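Local coordinates for insecticidal crystal protein Cry7Cal (Bacillus thuringiensis, PDB 5ZI1), which is a crystal toxin active against the locust Locusta migratoria manilensis and probably acts by binding receptors on target cells, at residues N61-E64 and A65-Q69; N502-S506 and N507-R511. All blocks are in the same frame, centred on the assembly; numbering follows the deposited sequence.

Contact 1 of 2, residues N61-E64 and A65-Q69; sequences NEVE and ALINQ
The carboxylate of Glu-62 meets the side chain of Leu-66 through one oxygen, OE2, which lies 3.7 Å from Leu-66 CD2, while in Glu-64 it is CB and CG, not the carboxylate, that meet Gln-69 O. Glu-62 and Leu-66 sit one turn apart and cross at a slant; a bend at chi2 (61°) swings the Glu-62 acid back toward the leucine. OE2 also comes close to Glu-221, a neighbouring negative charge that could raise the proton affinity of either acid.

Glu-64 CG comes within 3.2 Å of Gln-69 O, next to a CA-H...O contact from Glu-64 CA, and the extended chain carries OE1 to a hydrogen bond with Ile-71 N. The helical backbone continues with Leu-66 N bonded to Glu-62 O at 2.9 Å and Ile-67 N to Val-63 O at 3.0 Å. Val-63 CG1 and Ile-67 CD1 add a loose apolar touch at 4.4 Å, and Leu-66 and Ile-67 both rest on Phe-218 of helix 208-227.

The helix ends where Asn-68 turns to positive phi (59°). Glu-64 O then takes Gln-69 N at 3.3 Å, on a lone pair in the carbonyl plane, besides a weak bond from Asn-68 N. The six-to-one bond and positive-phi residue are those of a Schellman motif, whose second bond is not established; they finish helix 54-67 in the helical N-terminal domain of the delta endotoxin fold.

Contact 2 of 2, residues N502-S506 and N507-R511; sequences NNLPS and NQVFR
From Leu-504 the backbone leaves a short 3-10 turn, rounds Pro-505 and Ser-506, and enters the strand at Gln-508, bringing the side chains of Leu-504 and Ser-506 against the start of that strand. The one hydrogen bond between the two segments is made at Ser-506. Its OG stands between the backbone N and the carbonyl carbon (chi1 79°), which directs it forward along the chain to Gln-508 N. The resulting hydrogen bond is fairly straight, 162° at the hydrogen, but weak at 3.4 Å between Gln-508 N and Ser-506 OG. The same hydroxyl also lies 4.0 Å from Gln-508 CB.

Leu-504 supplies the apolar side. Its two methyls divide the work: CD2 comes 3.8 Å from Gln-508 O, a carbonyl that Asn-480 ND2 holds by a hydrogen bond, and CD1 lies 4.5 Å from Val-509 CG2. Ile-499 of strand 496-500 touches both Leu-504 and Val-509, so the pair is buried where the sheet holding strand 496-500 faces the sheet holding strand 508-513.

Asn-507 OD1 lies 4.0 Å from Ser-506 C and accepts a hydrogen bond from Lys-582 N, tying the bend to the chain just beyond strand 575-580. Further along, the extended Gln-508 side chain places OE1 over the centre of the Arg-511 guanidinium, 3.3 Å above its plane. The partly negative amide oxygen probably stabilises the positive charge of the guanidinium from one face, while Arg-511 NE forms a salt bridge with Glu-478.

Ser-506 OG to Gln-508 N has the pattern of an ST turn, held here by a weak bond. It leads into strand 508-513 of the C-terminal domain, a beta sandwich in the three-domain Cry toxins.

Contact 1 and contact 2 lie on opposite sides of the centre of the chain, about 45 Å apart between centres and about 33 Å between nearest atoms, and do not touch. Contact 1 comes first along the chain, at the end of helix 54-67 in the helical N-terminal domain; contact 2 follows far later, in the loop after strand 496-500 and the first residues of strand 508-513, in the C-terminal beta domain. They share no helix, sheet or domain, and the central endotoxin domain comes between them in sequence. Each marks a local change of direction in a separate module of this chain, the three-domain toxin portion of a longer protein.

Contact 1 of 2, residues N61-E64 and A65-Q69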
loop_
_atom_site.group_PDB
_atom_site.type_symbol
_atom_site.label_atom_id
_atom_site.label_comp_id
_atom_site.label_asym_id
_atom_site.label_seq_id
_atom_site.Cartn_x
_atom_site.Cartn_y
_atom_site.Cartn_z
ATOM N N ASN A 61 18.457 6.482 -8.634
ATOM C CA ASN A 61 19.469 5.424 -8.494
ATOM C C ASN A 61 18.840 4.101 -8.089
ATOM O O ASN A 61 19.111 3.065 -8.701
ATOM C CB ASN A 61 20.540 5.827 -7.484
ATOM C CG ASN A 61 21.466 6.909 -8.016
ATOM O OD1 ASN A 61 21.719 6.995 -9.227
ATOM N ND2 ASN A 61 21.968 7.750 -7.116
ATOM N N GLU A 62 17.971 4.119 -7.080
ATOM C CA GLU A 62 17.299 2.893 -6.654
ATOM C C GLU A 62 16.497 2.259 -7.795
ATOM O O GLU A 62 16.580 1.044 -8.024
ATOM C CB GLU A 62 16.392 3.187 -5.459
ATOM C CG GLU A 62 15.785 1.951 -4.840
ATOM C CD GLU A 62 16.849 1.002 -4.322
ATOM O OE1 GLU A 62 17.860 1.500 -3.766
ATOM O OE2 GLU A 62 16.679 -0.230 -4.482
ATOM N N VAL A 63 15.718 3.060 -8.533
ATOM C CA VAL A 63 14.877 2.461 -9.567
ATOM C C VAL A 63 15.724 1.941 -10.725
ATOM O O VAL A 63 15.474 0.845 -11.242
ATOM C CB VAL A 63 13.790 3.441 -10.058
ATOM C CG1 VAL A 63 12.897 2.734 -11.058
ATOM C CG2 VAL A 63 12.961 3.931 -8.897
ATOM N N GLU A 64 16.726 2.704 -11.158
ATOM C CA GLU A 64 17.702 2.158 -12.108
ATOM C C GLU A 64 18.191 0.774 -11.680
ATOM O O GLU A 64 18.221 -0.165 -12.485
ATOM C CB GLU A 64 18.897 3.104 -12.257
ATOM C CG GLU A 64 18.635 4.380 -13.007
ATOM C CD GLU A 64 19.733 5.390 -12.772
ATOM O OE1 GLU A 64 19.942 6.256 -13.640
ATOM O OE2 GLU A 64 20.407 5.309 -11.718
ATOM N N ALA A 65 18.569 0.627 -10.405
ATOM C CA ALA A 65 19.081 -0.656 -9.924
ATOM C C ALA A 65 18.010 -1.735 -9.970
ATOM O O ALA A 65 18.292 -2.879 -10.339
ATOM C CB ALA A 65 19.623 -0.519 -8.496
ATOM N N LEU A 66 16.779 -1.390 -9.586
ATOM C CA LEU A 66 15.710 -2.381 -9.511
ATOM C C LEU A 66 15.378 -2.958 -10.877
ATOM O O LEU A 66 15.155 -4.168 -11.006
ATOM C CB LEU A 66 14.460 -1.752 -8.904
ATOM C CG LEU A 66 14.461 -1.374 -7.431
ATOM C CD1 LEU A 66 13.094 -0.788 -7.108
ATOM C CD2 LEU A 66 14.783 -2.578 -6.552
ATOM N N ILE A 67 15.307 -2.110 -11.907
ATOM C CA ILE A 67 14.881 -2.549 -13.236
ATOM C C ILE A 67 16.036 -2.655 -14.212
ATOM O O ILE A 67 15.804 -2.901 -15.401
ATOM C CB ILE A 67 13.805 -1.635 -13.822
ATOM C CG1 ILE A 67 14.387 -0.260 -14.151
ATOM C CG2 ILE A 67 12.710 -1.514 -12.870
ATOM C CD1 ILE A 67 13.389 0.634 -14.864
ATOM N N ASN A 68 17.266 -2.421 -13.762
ATOM C CA ASN A 68 18.441 -2.674 -14.579
ATOM C C ASN A 68 18.391 -1.860 -15.876
ATOM O O ASN A 68 18.425 -2.393 -16.984
ATOM C CB ASN A 68 18.565 -4.176 -14.853
ATOM C CG ASN A 68 19.901 -4.554 -15.416
ATOM O OD1 ASN A 68 20.909 -3.894 -15.149
ATOM N ND2 ASN A 68 19.928 -5.620 -16.206
ATOM N N GLN A 69 18.273 -0.544 -15.715
ATOM C CA GLN A 69 18.384 0.381 -16.837
ATOM C C GLN A 69 18.867 1.713 -16.299
ATOM O O GLN A 69 18.227 2.300 -15.420
ATOM C CB GLN A 69 17.053 0.555 -17.575
ATOM C CG GLN A 69 17.222 1.216 -18.941
ATOM C CD GLN A 69 16.228 2.340 -19.199
ATOM O OE1 GLN A 69 15.008 2.138 -19.174
ATOM N NE2 GLN A 69 16.747 3.532 -19.461
#

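Contact 2 of 2, residues N502-S506 and N507-R511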
loop_
_atom_site.group_PDB
_atom_site.type_symbol
_atom_site.label_atom_id
_atom_site.label_comp_id
_atom_site.label_asym_id
_atom_site.label_seq_id
_atom_site.Cartn_x
_atom_site.Cartn_y
_atom_site.Cartn_z
ATOM N N ASN A 502 -25.232 -12.288 -12.472
ATOM C CA ASN A 502 -25.858 -13.572 -12.770
ATOM C C ASN A 502 -25.279 -14.719 -11.944
ATOM O O ASN A 502 -25.886 -15.796 -11.907
ATOM C CB ASN A 502 -25.767 -13.910 -14.273
ATOM C CG ASN A 502 -24.351 -14.298 -14.738
ATOM O OD1 ASN A 502 -23.797 -15.338 -14.339
ATOM N ND2 ASN A 502 -23.784 -13.484 -15.636
ATOM N N ASN A 503 -24.136 -14.528 -11.283
ATOM C CA ASN A 503 -23.568 -15.569 -10.437
ATOM C C ASN A 503 -23.817 -15.338 -8.953
ATOM O O ASN A 503 -23.453 -16.198 -8.140
ATOM C CB ASN A 503 -22.064 -15.695 -10.685
ATOM C CG ASN A 503 -21.750 -16.357 -12.002
ATOM O OD1 ASN A 503 -22.525 -17.177 -12.497
ATOM N ND2 ASN A 503 -20.612 -16.002 -12.586
ATOM N N LEU A 504 -24.422 -14.214 -8.580
ATOM C CA LEU A 504 -24.834 -13.998 -7.201
ATOM C C LEU A 504 -25.903 -15.011 -6.808
ATOM O O LEU A 504 -26.940 -15.094 -7.480
ATOM C CB LEU A 504 -25.379 -12.590 -7.014
ATOM C CG LEU A 504 -24.424 -11.514 -6.506
ATOM C CD1 LEU A 504 -25.204 -10.240 -6.207
ATOM C CD2 LEU A 504 -23.674 -11.984 -5.280
ATOM N N PRO A 505 -25.698 -15.798 -5.754
ATOM C CA PRO A 505 -26.807 -16.614 -5.242
ATOM C C PRO A 505 -27.978 -15.769 -4.791
ATOM O O PRO A 505 -29.134 -16.111 -5.057
ATOM C CB PRO A 505 -26.174 -17.372 -4.061
ATOM C CG PRO A 505 -24.703 -17.301 -4.279
ATOM C CD PRO A 505 -24.457 -16.000 -4.992
ATOM N N SER A 506 -27.703 -14.666 -4.107
ATOM C CA SER A 506 -28.740 -13.791 -3.593
ATOM C C SER A 506 -28.237 -12.355 -3.711
ATOM O O SER A 506 -27.189 -12.086 -4.308
ATOM C CB SER A 506 -29.114 -14.173 -2.151
ATOM O OG SER A 506 -28.160 -13.688 -1.222
ATOM N N ASN A 507 -28.994 -11.422 -3.135
ATOM C CA ASN A 507 -28.642 -10.017 -3.240
ATOM C C ASN A 507 -27.416 -9.656 -2.410
ATOM O O ASN A 507 -26.756 -8.654 -2.705
ATOM C CB ASN A 507 -29.827 -9.150 -2.803
ATOM C CG ASN A 507 -30.983 -9.186 -3.787
ATOM O OD1 ASN A 507 -30.852 -9.649 -4.930
ATOM N ND2 ASN A 507 -32.128 -8.685 -3.345
ATOM N N GLN A 508 -27.118 -10.426 -1.368
ATOM C CA GLN A 508 -26.095 -10.024 -0.414
ATOM C C GLN A 508 -24.705 -10.153 -1.022
ATOM O O GLN A 508 -24.365 -11.184 -1.612
ATOM C CB GLN A 508 -26.197 -10.865 0.855
ATOM C CG GLN A 508 -25.293 -10.359 1.959
ATOM C CD GLN A 508 -25.674 -10.879 3.336
ATOM O OE1 GLN A 508 -24.871 -11.525 4.013
ATOM N NE2 GLN A 508 -26.901 -10.586 3.763
ATOM N N VAL A 509 -23.896 -9.104 -0.877
ATOM C CA VAL A 509 -22.528 -9.130 -1.390
ATOM C C VAL A 509 -21.537 -9.431 -0.274
ATOM O O VAL A 509 -20.752 -10.383 -0.374
ATOM C CB VAL A 509 -22.163 -7.811 -2.089
ATOM C CG1 VAL A 509 -20.700 -7.836 -2.507
ATOM C CG2 VAL A 509 -23.092 -7.554 -3.287
ATOM N N PHE A 510 -21.541 -8.628 0.794
ATOM C CA PHE A 510 -20.584 -8.872 1.864
ATOM C C PHE A 510 -21.170 -8.475 3.210
ATOM O O PHE A 510 -22.207 -7.810 3.291
ATOM C CB PHE A 510 -19.248 -8.152 1.601
ATOM C CG PHE A 510 -19.297 -6.635 1.698
ATOM C CD1 PHE A 510 -19.486 -5.993 2.912
ATOM C CD2 PHE A 510 -19.061 -5.857 0.578
ATOM C CE1 PHE A 510 -19.490 -4.614 2.997
ATOM C CE2 PHE A 510 -19.057 -4.481 0.665
ATOM C CZ PHE A 510 -19.274 -3.859 1.874
ATOM N N ARG A 511 -20.472 -8.886 4.278
ATOM C CA ARG A 511 -20.764 -8.419 5.626
ATOM C C ARG A 511 -19.549 -7.731 6.217
ATOM O O ARG A 511 -18.417 -8.154 6.004
ATOM C CB ARG A 511 -21.106 -9.536 6.587
ATOM C CG ARG A 511 -21.577 -10.792 5.951
ATOM C CD ARG A 511 -22.335 -11.559 6.956
ATOM N NE ARG A 511 -22.840 -12.820 6.428
ATOM C CZ ARG A 511 -24.060 -13.269 6.675
ATOM N NH1 ARG A 511 -24.448 -14.422 6.159
ATOM N NH2 ARG A 511 -24.884 -12.545 7.434
#